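Local coordinates for putative capsular polysaccharide biosynthesis protein (Streptococcus pneumoniae serotype 4, PDB 6EWJ) that probably acts as a pyridoxal phosphate-dependent sugar aminotransferase, essential in the teichoic acid biosynthesis of the pneumococcus, at residues Pro134-Ala138 and Gly139-Asp143; Ser175-Ala178 and His179-Gly182; Asp108-Ala111 and Asp112-Glu115; Cys142-Asp145 and Arg146-Val150; Lys186-Ser190 and Gly191-Asp195. All coordinates share one frame; numbering follows the deposited sequence.

Contact 1: residues Pro134-Ala138 and Gly139-Asp143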
loop_
_atom_site.group_PDB
_atom_site.type_symbol
_atom_site.label_atom_id
_atom_site.label_comp_id
_atom_site.label_asym_id
_atom_site.label_seq_id
_atom_site.Cartn_x
_atom_site.Cartn_y
_atom_site.Cartn_z
ATOM N N PRO A 134 -16.568 -12.304 9.987
ATOM C CA PRO A 134 -17.028 -13.349 9.089
ATOM C C PRO A 134 -16.419 -13.202 7.687
ATOM O O PRO A 134 -16.179 -12.057 7.243
ATOM C CB PRO A 134 -18.556 -13.094 9.007
ATOM C CG PRO A 134 -18.877 -12.058 10.045
ATOM C CD PRO A 134 -17.601 -11.264 10.168
ATOM N N VAL A 135 -16.237 -14.322 6.995
ATOM C CA VAL A 135 -15.840 -14.309 5.608
ATOM C C VAL A 135 -16.960 -14.800 4.707
ATOM O O VAL A 135 -17.582 -15.857 4.966
ATOM C CB VAL A 135 -14.550 -15.127 5.357
ATOM C CG1 VAL A 135 -14.695 -16.587 5.712
ATOM C CG2 VAL A 135 -14.099 -15.040 3.918
ATOM N N GLU A 136 -17.198 -14.065 3.639
ATOM C CA GLU A 136 -18.287 -14.354 2.750
ATOM C C GLU A 136 -17.704 -15.260 1.652
ATOM O O GLU A 136 -17.499 -14.884 0.505
ATOM C CB GLU A 136 -18.939 -13.088 2.195
ATOM C CG GLU A 136 -19.040 -11.907 3.132
ATOM C CD GLU A 136 -19.888 -12.106 4.379
ATOM O OE1 GLU A 136 -20.498 -13.180 4.607
ATOM O OE2 GLU A 136 -19.908 -11.130 5.177
ATOM N N LEU A 137 -17.426 -16.501 2.048
ATOM C CA LEU A 137 -16.652 -17.400 1.209
ATOM C C LEU A 137 -17.335 -17.676 -0.115
ATOM O O LEU A 137 -18.527 -18.046 -0.141
ATOM C CB LEU A 137 -16.406 -18.724 1.906
ATOM C CG LEU A 137 -15.448 -19.657 1.171
ATOM C CD1 LEU A 137 -13.999 -19.185 1.292
ATOM C CD2 LEU A 137 -15.565 -21.054 1.784
ATOM N N ALA A 138 -16.555 -17.577 -1.199
ATOM C CA ALA A 138 -16.993 -17.798 -2.558
ATOM C C ALA A 138 -18.095 -16.844 -3.052
ATOM O O ALA A 138 -18.556 -16.979 -4.178
ATOM C CB ALA A 138 -17.413 -19.240 -2.742
ATOM N N GLY A 139 -18.486 -15.885 -2.226
ATOM C CA GLY A 139 -19.593 -14.931 -2.497
ATOM C C GLY A 139 -20.822 -15.180 -1.651
ATOM O O GLY A 139 -21.766 -14.380 -1.625
ATOM N N ILE A 140 -20.810 -16.285 -0.942
ATOM C CA ILE A 140 -21.916 -16.676 -0.093
ATOM C C ILE A 140 -21.827 -15.908 1.243
ATOM O O ILE A 140 -20.868 -16.069 1.986
ATOM C CB ILE A 140 -21.856 -18.190 0.161
ATOM C CG1 ILE A 140 -21.843 -18.942 -1.188
ATOM C CG2 ILE A 140 -23.042 -18.636 1.007
ATOM C CD1 ILE A 140 -21.307 -20.347 -1.097
ATOM N N VAL A 141 -22.887 -15.127 1.555
ATOM C CA VAL A 141 -22.886 -14.216 2.686
ATOM C C VAL A 141 -23.307 -15.001 3.905
ATOM O O VAL A 141 -24.208 -15.826 3.804
ATOM C CB VAL A 141 -23.861 -13.024 2.480
ATOM C CG1 VAL A 141 -23.951 -12.163 3.731
ATOM C CG2 VAL A 141 -23.366 -12.152 1.323
ATOM N N CYS A 142 -22.677 -14.737 5.055
ATOM C CA CYS A 142 -23.028 -15.394 6.317
ATOM C C CYS A 142 -24.445 -15.090 6.904
ATOM O O CYS A 142 -25.157 -14.199 6.459
ATOM C CB CYS A 142 -21.984 -15.084 7.368
ATOM S SG CYS A 142 -20.357 -15.804 6.915
ATOM N N ASP A 143 -24.804 -15.838 7.933
ATOM C CA ASP A 143 -26.112 -15.731 8.626
ATOM C C ASP A 143 -26.064 -14.502 9.535
ATOM O O ASP A 143 -25.790 -14.602 10.737
ATOM C CB ASP A 143 -26.282 -17.053 9.428
ATOM C CG ASP A 143 -27.607 -17.217 10.095
ATOM O OD1 ASP A 143 -28.503 -16.364 9.981
ATOM O OD2 ASP A 143 -27.706 -18.241 10.831
#
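The backbone reverses direction between Glu136 and Val141, whose CA atoms come to 4.6 Å of each other, and two overlapping turns make the reversal. In the first, Gly139 N donates to Glu136 O at 3.1 Å, with Leu137 and Ala138 holding angles close to those of a type II beta turn. One residue further on, Ile140 N reaches Leu137 O at 3.0 Å. Gly139 sits at phi 109°, where a CB would be jammed against the carbonyl oxygen of Ala138; the sharp bend thus calls for glycine.

Across the mouth of this loop the chief side chain is Glu136. Its chain bends at chi2 (-63°), which brings the carboxylate back over the returning backbone, and Glu136 OE1 takes the N-H of Cys142 at 2.7 Å, met nearly head-on along the C-O bond. Glu136 OE1 also lies 3.2 Å from Val141 CA. The other oxygen, OE2, is gripped by the hydroxyls of Ser175 and Tyr144, so this buried carboxylate has a partner for each oxygen and ties the loop to a neighbouring strand and helix at once. Beside it, Cys142 SG lies over the start of the loop, 3.4 Å from Val135 O and 3.9 Å from Pro134 CB.

This is a worked case of a connection that follows a strand of the central sheet, here 129-132, and leads into helix 144-153. In the fold of pyridoxal phosphate aminotransferases such loops border the cofactor pocket; the nearest side-chain atoms of Leu137 and Tyr351, which binds the cofactor when present, are about 3 Å apart.

Contact 2: residues Ser175-Ala178 and His179-Gly182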
loop_
_atom_site.group_PDB
_atom_site.type_symbol
_atom_site.label_atom_id
_atom_site.label_comp_id
_atom_site.label_asym_id
_atom_site.label_seq_id
_atom_site.Cartn_x
_atom_site.Cartn_y
_atom_site.Cartn_z
ATOM N N SER A 175 -17.404 -7.441 7.893
ATOM C CA SER A 175 -17.428 -8.429 6.822
ATOM C C SER A 175 -16.157 -8.451 5.979
ATOM O O SER A 175 -15.803 -7.414 5.357
ATOM C CB SER A 175 -18.607 -8.163 5.866
ATOM O OG SER A 175 -18.507 -9.049 4.735
ATOM N N ASP A 176 -15.501 -9.615 5.899
ATOM C CA ASP A 176 -14.564 -9.850 4.822
ATOM C C ASP A 176 -15.290 -10.284 3.572
ATOM O O ASP A 176 -15.580 -11.468 3.379
ATOM C CB ASP A 176 -13.478 -10.854 5.208
ATOM C CG ASP A 176 -12.486 -11.092 4.087
ATOM O OD1 ASP A 176 -12.654 -10.561 2.964
ATOM O OD2 ASP A 176 -11.502 -11.848 4.309
ATOM N N SER A 177 -15.624 -9.288 2.738
ATOM C CA SER A 177 -16.304 -9.485 1.438
ATOM C C SER A 177 -15.365 -9.449 0.227
ATOM O O SER A 177 -15.728 -9.014 -0.866
ATOM C CB SER A 177 -17.413 -8.461 1.273
ATOM O OG SER A 177 -18.511 -8.817 2.084
ATOM N N ALA A 178 -14.162 -9.945 0.398
ATOM C CA ALA A 178 -13.259 -10.021 -0.718
ATOM C C ALA A 178 -13.942 -10.757 -1.903
ATOM O O ALA A 178 -13.698 -10.423 -3.036
ATOM C CB ALA A 178 -11.934 -10.681 -0.304
ATOM N N HIS A 179 -14.708 -11.804 -1.607
ATOM C CA HIS A 179 -15.297 -12.634 -2.614
ATOM C C HIS A 179 -16.717 -12.232 -2.957
ATOM O O HIS A 179 -17.354 -12.911 -3.751
ATOM C CB HIS A 179 -15.335 -14.087 -2.133
ATOM C CG HIS A 179 -14.001 -14.671 -1.795
ATOM N ND1 HIS A 179 -13.887 -15.926 -1.255
ATOM C CD2 HIS A 179 -12.732 -14.214 -1.942
ATOM C CE1 HIS A 179 -12.613 -16.222 -1.068
ATOM N NE2 HIS A 179 -11.881 -15.197 -1.480
ATOM N N ALA A 180 -17.216 -11.132 -2.389
ATOM C CA ALA A 180 -18.671 -10.907 -2.301
ATOM C C ALA A 180 -19.182 -9.573 -2.814
ATOM O O ALA A 180 -20.339 -9.221 -2.553
ATOM C CB ALA A 180 -19.171 -11.173 -0.889
ATOM N N LEU A 181 -18.386 -8.863 -3.628
ATOM C CA LEU A 181 -18.960 -7.670 -4.257
ATOM C C LEU A 181 -20.137 -8.092 -5.161
ATOM O O LEU A 181 -19.954 -8.925 -6.079
ATOM C CB LEU A 181 -17.960 -6.911 -5.061
ATOM C CG LEU A 181 -18.525 -5.621 -5.694
ATOM C CD1 LEU A 181 -18.840 -4.545 -4.646
ATOM C CD2 LEU A 181 -17.526 -5.138 -6.732
ATOM N N GLY A 182 -21.330 -7.533 -4.874
ATOM C CA GLY A 182 -22.545 -7.880 -5.591
ATOM C C GLY A 182 -23.374 -9.032 -5.046
ATOM O O GLY A 182 -24.404 -9.339 -5.600
HETATM O O HOH W 1 -15.204 -12.896 0.807
#
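Ala180 N reaches Ser177 O from well above the carbonyl plane, 68° out of it, although the bond has an ordinary length of 3.0 Å and is nearly straight at the hydrogen (164°). The bond closes a type I beta turn from Ser177 to Ala180. Across the turn Ala180 CB rests 3.9 Å from Ser177 OG.

Two further links brace the corner. Asp176 OD1 accepts from Ala178 N at 3.0 Å, making an Asx turn just ahead of the beta turn, while its other oxygen is held by Ser93. A water molecule then bridges the two segments: it gives a hydrogen to Asp176 O and takes the N-H of His179 at 2.7 Å. The amides at the two central positions of the turn therefore both have acceptors, one a carboxylate and one a water.

The corner leads out of strand 172-177 of the mixed seven-stranded sheet, the core of the aminotransferase fold, and it carries His179, which binds pyridoxal phosphate when the cofactor is present. With CG beside its own backbone N (chi1 -59°), the imidazole lies back beside Ala178, with His179 CD2 4.0 Å from Ala178 CB. ND1 is fixed by the backbone N-H of Ala138, and the ring of His319 meets the imidazole at about 45°. Lys205, the predicted attachment point of the cofactor, approaches the imidazole to about 4 Å between side chains, and Tyr351 comes closer still.

Contact 3: residues Asp108-Ala111 and Asp112-Glu115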
loop_
_atom_site.group_PDB
_atom_site.type_symbol
_atom_site.label_atom_id
_atom_site.label_comp_id
_atom_site.label_asym_id
_atom_site.label_seq_id
_atom_site.Cartn_x
_atom_site.Cartn_y
_atom_site.Cartn_z
ATOM N N ASP A 108 -14.211 -22.635 15.122
ATOM C CA ASP A 108 -14.419 -23.723 14.187
ATOM C C ASP A 108 -15.689 -23.493 13.389
ATOM O O ASP A 108 -16.551 -22.679 13.783
ATOM C CB ASP A 108 -14.485 -25.105 14.893
ATOM C CG ASP A 108 -14.107 -26.249 13.978
ATOM O OD1 ASP A 108 -13.667 -26.005 12.818
ATOM O OD2 ASP A 108 -14.199 -27.410 14.416
ATOM N N ILE A 109 -15.814 -24.205 12.286
ATOM C CA ILE A 109 -16.894 -24.001 11.380
ATOM C C ILE A 109 -17.927 -25.111 11.559
ATOM O O ILE A 109 -17.783 -25.964 12.436
ATOM C CB ILE A 109 -16.380 -23.868 9.928
ATOM C CG1 ILE A 109 -15.736 -25.162 9.431
ATOM C CG2 ILE A 109 -15.398 -22.693 9.843
ATOM C CD1 ILE A 109 -15.633 -25.258 7.926
ATOM N N GLN A 110 -19.000 -25.051 10.780
ATOM C CA GLN A 110 -20.090 -26.009 10.879
ATOM C C GLN A 110 -19.776 -27.257 10.039
ATOM O O GLN A 110 -18.796 -27.287 9.299
ATOM C CB GLN A 110 -21.411 -25.361 10.438
ATOM C CG GLN A 110 -21.777 -24.097 11.226
ATOM C CD GLN A 110 -23.045 -23.405 10.711
ATOM O OE1 GLN A 110 -23.952 -24.054 10.186
ATOM N NE2 GLN A 110 -23.142 -22.087 10.923
ATOM N N ALA A 111 -20.639 -28.283 10.134
ATOM C CA ALA A 111 -20.384 -29.538 9.406
ATOM C C ALA A 111 -20.666 -29.421 7.892
ATOM O O ALA A 111 -20.073 -30.151 7.090
ATOM C CB ALA A 111 -21.193 -30.666 10.021
ATOM N N ASP A 112 -21.569 -28.521 7.505
ATOM C CA ASP A 112 -22.167 -28.544 6.174
ATOM C C ASP A 112 -22.094 -27.196 5.507
ATOM O O ASP A 112 -22.909 -26.899 4.633
ATOM C CB ASP A 112 -23.677 -28.947 6.267
ATOM C CG ASP A 112 -23.896 -30.210 7.068
ATOM O OD1 ASP A 112 -23.273 -31.234 6.703
ATOM O OD2 ASP A 112 -24.732 -30.204 8.032
ATOM N N THR A 113 -21.169 -26.366 5.975
ATOM C CA THR A 113 -20.945 -25.073 5.419
ATOM C C THR A 113 -19.655 -24.507 6.028
ATOM O O THR A 113 -19.231 -24.905 7.124
ATOM C CB THR A 113 -22.129 -24.074 5.633
ATOM O OG1 THR A 113 -21.877 -22.876 4.926
ATOM C CG2 THR A 113 -22.373 -23.737 7.115
ATOM N N PHE A 114 -19.110 -23.546 5.314
ATOM C CA PHE A 114 -17.908 -22.850 5.724
ATOM C C PHE A 114 -18.125 -21.963 6.926
ATOM O O PHE A 114 -17.137 -21.545 7.558
ATOM C CB PHE A 114 -17.359 -22.020 4.562
ATOM C CG PHE A 114 -18.277 -20.916 4.141
ATOM C CD1 PHE A 114 -18.245 -19.705 4.791
ATOM C CD2 PHE A 114 -19.254 -21.157 3.170
ATOM C CE1 PHE A 114 -19.084 -18.714 4.427
ATOM C CE2 PHE A 114 -20.108 -20.169 2.809
ATOM C CZ PHE A 114 -20.032 -18.940 3.437
ATOM N N GLU A 115 -19.375 -21.589 7.209
ATOM C CA GLU A 115 -19.634 -20.581 8.235
ATOM C C GLU A 115 -19.217 -21.050 9.611
ATOM O O GLU A 115 -19.204 -22.258 9.902
ATOM C CB GLU A 115 -21.100 -20.184 8.279
ATOM C CG GLU A 115 -21.627 -19.384 7.069
ATOM C CD GLU A 115 -23.060 -18.928 7.303
ATOM O OE1 GLU A 115 -23.291 -18.221 8.301
ATOM O OE2 GLU A 115 -23.973 -19.246 6.481
#
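Gln110 meets the returning chain with both its backbone and its side chain. Gln110 N donates to Glu115 O at 2.9 Å; the oxygen is approached almost end-on, with a C=O...N angle of 175°, though the bond is bent at the hydrogen. Beyond CG the side chain is extended (chi2 176°), alongside Thr113 and Glu115 and pointing the same way as both. Its amide lies against the Thr113 methyl, with Gln110 OE1 3.5 Å from Thr113 CG2, and Gln110 NE2 comes to 3.8 Å of Glu115 CB. The amide and carboxylate planes are turned 47° apart: NE2 is bonded to Met116 O, whereas Glu115 OE1 accepts from the Tyr118 hydroxyl and the backbone N of Asp143.

At the bend Ala111 and Asp112 cover each other. The Asp112 carboxyl group folds back on the peptide link before it, CG lying 3.4 Å from Ala111 C. OD1 is equally near Ala111 O, two acceptors with no bond between them; Arg324 makes a weak hydrogen bond to that carbonyl.

Ile109 lies along the returning backbone. Its CG2 touches Phe114 O at 3.1 Å, while CD1 extends to Thr113 O at 3.7 Å.

Between strand 103-107 and helix 118-124, this loop thus shows a division of labour: apolar carbon lies against main-chain oxygens on the buried flank, while the exposed bend leaves its acidic group outside the bonding across the loop. Across the bend Gln110 N to Glu115 O is the one hydrogen bond, with Asp108 to Asp117 and Gln110 to Met116 adding ties beyond.

Contact 4: residues Cys142-Asp145 and Arg146-Val150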
loop_
_atom_site.group_PDB
_atom_site.type_symbol
_atom_site.label_atom_id
_atom_site.label_comp_id
_atom_site.label_asym_id
_atom_site.label_seq_id
_atom_site.Cartn_x
_atom_site.Cartn_y
_atom_site.Cartn_z
ATOM N N CYS A 142 -22.677 -14.737 5.055
ATOM C CA CYS A 142 -23.028 -15.394 6.317
ATOM C C CYS A 142 -24.445 -15.090 6.904
ATOM O O CYS A 142 -25.157 -14.199 6.459
ATOM C CB CYS A 142 -21.984 -15.084 7.368
ATOM S SG CYS A 142 -20.357 -15.804 6.915
ATOM N N ASP A 143 -24.804 -15.838 7.933
ATOM C CA ASP A 143 -26.112 -15.731 8.626
ATOM C C ASP A 143 -26.064 -14.502 9.535
ATOM O O ASP A 143 -25.790 -14.602 10.737
ATOM C CB ASP A 143 -26.282 -17.053 9.428
ATOM C CG ASP A 143 -27.607 -17.217 10.095
ATOM O OD1 ASP A 143 -28.503 -16.364 9.981
ATOM O OD2 ASP A 143 -27.706 -18.241 10.831
ATOM N N TYR A 144 -26.273 -13.324 8.942
ATOM C CA TYR A 144 -26.154 -12.068 9.705
ATOM C C TYR A 144 -27.215 -11.917 10.793
ATOM O O TYR A 144 -26.909 -11.377 11.844
ATOM C CB TYR A 144 -26.003 -10.843 8.800
ATOM C CG TYR A 144 -24.568 -10.662 8.403
ATOM C CD1 TYR A 144 -24.050 -11.304 7.285
ATOM C CD2 TYR A 144 -23.694 -9.914 9.209
ATOM C CE1 TYR A 144 -22.713 -11.156 6.930
ATOM C CE2 TYR A 144 -22.353 -9.776 8.878
ATOM C CZ TYR A 144 -21.875 -10.393 7.740
ATOM O OH TYR A 144 -20.552 -10.287 7.410
ATOM N N ASP A 145 -28.430 -12.429 10.593
ATOM C CA ASP A 145 -29.396 -12.396 11.665
ATOM C C ASP A 145 -28.858 -13.080 12.914
ATOM O O ASP A 145 -29.015 -12.552 14.002
ATOM C CB ASP A 145 -30.743 -13.025 11.265
ATOM C CG ASP A 145 -31.515 -12.162 10.244
ATOM O OD1 ASP A 145 -31.107 -11.030 9.950
ATOM O OD2 ASP A 145 -32.544 -12.667 9.743
ATOM N N ARG A 146 -28.238 -14.237 12.751
ATOM C CA ARG A 146 -27.655 -14.941 13.890
ATOM C C ARG A 146 -26.445 -14.192 14.469
ATOM O O ARG A 146 -26.347 -13.984 15.675
ATOM C CB ARG A 146 -27.239 -16.345 13.495
ATOM C CG ARG A 146 -26.681 -17.176 14.637
ATOM C CD ARG A 146 -27.688 -17.358 15.785
ATOM N NE ARG A 146 -27.037 -17.921 16.969
ATOM C CZ ARG A 146 -26.722 -19.200 17.149
ATOM N NH1 ARG A 146 -26.975 -20.113 16.221
ATOM N NH2 ARG A 146 -26.118 -19.563 18.280
ATOM N N LEU A 147 -25.551 -13.751 13.605
ATOM C CA LEU A 147 -24.379 -12.946 14.074
ATOM C C LEU A 147 -24.779 -11.732 14.924
ATOM O O LEU A 147 -24.249 -11.544 16.005
ATOM C CB LEU A 147 -23.539 -12.493 12.887
ATOM C CG LEU A 147 -22.645 -13.579 12.327
ATOM C CD1 LEU A 147 -22.221 -13.322 10.874
ATOM C CD2 LEU A 147 -21.404 -13.666 13.246
ATOM N N PHE A 148 -25.747 -10.933 14.443
ATOM C CA PHE A 148 -26.212 -9.758 15.221
ATOM C C PHE A 148 -26.911 -10.145 16.542
ATOM O O PHE A 148 -26.800 -9.427 17.532
ATOM C CB PHE A 148 -27.090 -8.813 14.370
ATOM C CG PHE A 148 -26.283 -7.883 13.487
ATOM C CD1 PHE A 148 -25.573 -6.824 14.046
ATOM C CD2 PHE A 148 -26.210 -8.074 12.109
ATOM C CE1 PHE A 148 -24.794 -5.981 13.251
ATOM C CE2 PHE A 148 -25.476 -7.204 11.306
ATOM C CZ PHE A 148 -24.738 -6.172 11.884
ATOM N N GLN A 149 -27.591 -11.287 16.543
ATOM C CA GLN A 149 -28.203 -11.855 17.785
ATOM C C GLN A 149 -27.127 -12.215 18.814
ATOM O O GLN A 149 -27.263 -11.895 19.985
ATOM C CB GLN A 149 -29.038 -13.099 17.448
ATOM C CG GLN A 149 -30.320 -12.795 16.680
ATOM C CD GLN A 149 -31.038 -14.045 16.123
ATOM O OE1 GLN A 149 -30.543 -15.163 16.208
ATOM N NE2 GLN A 149 -32.208 -13.836 15.525
ATOM N N VAL A 150 -26.020 -12.811 18.344
ATOM C CA VAL A 150 -24.877 -13.158 19.223
ATOM C C VAL A 150 -24.267 -11.934 19.904
ATOM O O VAL A 150 -24.128 -11.918 21.130
ATOM C CB VAL A 150 -23.765 -13.915 18.479
ATOM C CG1 VAL A 150 -22.512 -14.014 19.333
ATOM C CG2 VAL A 150 -24.240 -15.299 18.057
#
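Leu147 presses its CD1 methyl onto the Tyr144 ring, 4.1 Å from the centroid and only 11° off the ring normal, a CH-pi contact over the centre of the face. Leu147 CD1 also rests 3.9 Å from Cys142 CB, so one leucine branch meets both the first turn of the helix and Cys142, just ahead of the N-cap. Phe148, one turn on from Tyr144, crosses that ring at a slant and brings CE2 to 3.9 Å of Tyr144 CD2. This compact side faces Ile173 of the central sheet, with Tyr118 and Leu121 of helix 118-124 beside Leu147.

The other side of the helix is looser and polar. Asp143, at the N-cap position, has CG anti to its amide nitrogen (chi1 -174°), which lays OD2 against the aliphatic Arg146 CB at 3.3 Å. The guanidinium leads off to Asp119 and Glu122, and Arg146 NH1 stays 5.8 Å from Asp143 OD2. Asp145 turns instead to Lys186, while Gln149 folds CG against Asp145 O at 3.0 Å.

Regular helical bonds link the first turn to the next, among them Leu147 N to Asp143 O at 3.0 Å and Phe148 N to Tyr144 O. The chemistry implies an amphipathic first turn: carbon packs toward the sheet, with the tyrosine hydroxyl bonded to Glu136, and charges reach beyond the helix for their partners, while carboxylates near its amino end would probably interact favourably with the helix dipole.

Contact 5: residues Lys186-Ser190 and Gly191-Asp195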
loop_
_atom_site.group_PDB
_atom_site.type_symbol
_atom_site.label_atom_id
_atom_site.label_comp_id
_atom_site.label_asym_id
_atom_site.label_seq_id
_atom_site.Cartn_x
_atom_site.Cartn_y
_atom_site.Cartn_z
ATOM N N LYS A 186 -30.872 -11.613 2.096
ATOM C CA LYS A 186 -32.238 -11.150 2.284
ATOM C C LYS A 186 -32.490 -9.935 1.414
ATOM O O LYS A 186 -33.084 -8.966 1.854
ATOM C CB LYS A 186 -32.519 -10.896 3.763
ATOM C CG LYS A 186 -32.450 -12.211 4.560
ATOM C CD LYS A 186 -32.774 -12.053 6.029
ATOM C CE LYS A 186 -32.828 -13.419 6.691
ATOM N NZ LYS A 186 -34.030 -13.548 7.509
ATOM N N GLY A 187 -31.993 -9.997 0.172
ATOM C CA GLY A 187 -32.160 -8.914 -0.776
ATOM C C GLY A 187 -31.264 -7.697 -0.606
ATOM O O GLY A 187 -31.380 -6.765 -1.428
ATOM N N GLN A 188 -30.411 -7.662 0.425
ATOM C CA GLN A 188 -29.585 -6.474 0.668
ATOM C C GLN A 188 -28.150 -6.739 0.213
ATOM O O GLN A 188 -27.629 -7.827 0.467
ATOM C CB GLN A 188 -29.551 -6.100 2.134
ATOM C CG GLN A 188 -30.848 -6.064 2.921
ATOM C CD GLN A 188 -30.571 -6.273 4.413
ATOM O OE1 GLN A 188 -30.567 -5.323 5.175
ATOM N NE2 GLN A 188 -30.315 -7.542 4.829
ATOM N N PRO A 189 -27.493 -5.748 -0.403
ATOM C CA PRO A 189 -26.131 -5.962 -0.941
ATOM C C PRO A 189 -25.113 -6.061 0.131
ATOM O O PRO A 189 -25.178 -5.349 1.134
ATOM C CB PRO A 189 -25.881 -4.716 -1.814
ATOM C CG PRO A 189 -26.982 -3.774 -1.524
ATOM C CD PRO A 189 -28.101 -4.500 -0.891
ATOM N N SER A 190 -24.147 -6.943 -0.066
ATOM C CA SER A 190 -22.978 -7.003 0.824
ATOM C C SER A 190 -22.382 -5.604 0.804
ATOM O O SER A 190 -22.435 -4.916 -0.249
ATOM C CB SER A 190 -21.981 -8.066 0.394
ATOM O OG SER A 190 -21.126 -8.373 1.496
ATOM N N GLY A 191 -21.960 -5.143 1.966
ATOM C CA GLY A 191 -21.606 -3.731 2.171
ATOM C C GLY A 191 -22.602 -3.053 3.110
ATOM O O GLY A 191 -22.204 -2.327 3.995
ATOM N N SER A 192 -23.890 -3.377 2.932
ATOM C CA SER A 192 -24.989 -2.824 3.729
ATOM C C SER A 192 -25.407 -3.690 4.917
ATOM O O SER A 192 -26.303 -3.315 5.650
ATOM C CB SER A 192 -26.219 -2.594 2.841
ATOM O OG SER A 192 -26.843 -3.808 2.456
ATOM N N ILE A 193 -24.732 -4.815 5.158
ATOM C CA ILE A 193 -25.213 -5.778 6.147
ATOM C C ILE A 193 -24.406 -5.698 7.453
ATOM O O ILE A 193 -24.962 -5.545 8.535
ATOM C CB ILE A 193 -25.196 -7.174 5.558
ATOM C CG1 ILE A 193 -25.988 -7.201 4.248
ATOM C CG2 ILE A 193 -25.797 -8.178 6.549
ATOM C CD1 ILE A 193 -25.529 -8.274 3.291
ATOM N N ALA A 194 -23.106 -5.881 7.331
ATOM C CA ALA A 194 -22.214 -5.772 8.455
ATOM C C ALA A 194 -22.058 -4.318 8.842
ATOM O O ALA A 194 -22.428 -3.416 8.092
ATOM C CB ALA A 194 -20.872 -6.367 8.097
ATOM N N ASP A 195 -21.517 -4.106 10.030
ATOM C CA ASP A 195 -21.157 -2.757 10.482
ATOM C C ASP A 195 -20.134 -2.089 9.553
ATOM O O ASP A 195 -20.292 -0.946 9.114
ATOM C CB ASP A 195 -20.662 -2.808 11.921
ATOM C CG ASP A 195 -21.717 -3.277 12.877
ATOM O OD1 ASP A 195 -22.882 -2.798 12.804
ATOM O OD2 ASP A 195 -21.399 -4.124 13.750
#
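Ser192 curls its side chain back over Pro189 and puts two donors on one carbonyl oxygen. Ser192 OG gives its proton to Pro189 O at 2.6 Å, in the carbonyl plane and on a lone pair, while the backbone N of the same serine binds that oxygen at 3.0 Å from a direction tilted 25° off the plane. The hydroxyl can do this because it sits between its own backbone N and carbonyl carbon (chi1 72°), facing the preceding residues. Ser192 OG also lies 3.6 Å from Pro189 CD and from Gln188 CB, so the proline ring flanks the bond.

The N-H bond closes a beta turn of roughly type II shape from Pro189 to Ser192, with Gly191 at its third position; any CB there would clash with Ser190 O. This turn follows strand 188-189, an outer member of the small antiparallel sheet it forms with 184-185 and 314-315, and sends the chain on toward strand 196-200 of the central sheet.

Ile193 comes in on the next step, its CB directed toward the earlier segment. Ile193 CD1 runs across the two carbonyls, 3.5 Å from Gln188 O and 3.7 Å from Pro189 O, and meets Ser190 CA at 3.8 Å. Its other branch, CG2, packs on Tyr144 of helix 144-153. Gln188 also starts toward this segment, its extended chain ending with NE2 bonded to Tyr185 O. Ser190 OG instead hydrogen-bonds the Ser177 hydroxyl of strand 172-177.

Along the chain the order is contact 3, contact 1, contact 4, contact 2 and contact 5, with contacts 1 and 4 sharing Cys142 and Asp143. Contact 1 is the hub: it touches all four others, and its centre lies about 7 Å from that of contact 2 and 11 or 12 Å from the rest. Contacts 3 and 1 follow strands 103-107 and 129-132, contact 2 runs off strand 172-177, contact 4 opens helix 144-153, and contact 5 leads from the small sheet to strand 196-200. Contact 3 touches neither contact 2 nor contact 5, with nearest atoms about 8 and 10 Å apart. Contact 2 holds a cofactor-binding residue and contact 1 lies beside the site; the others lie farther away.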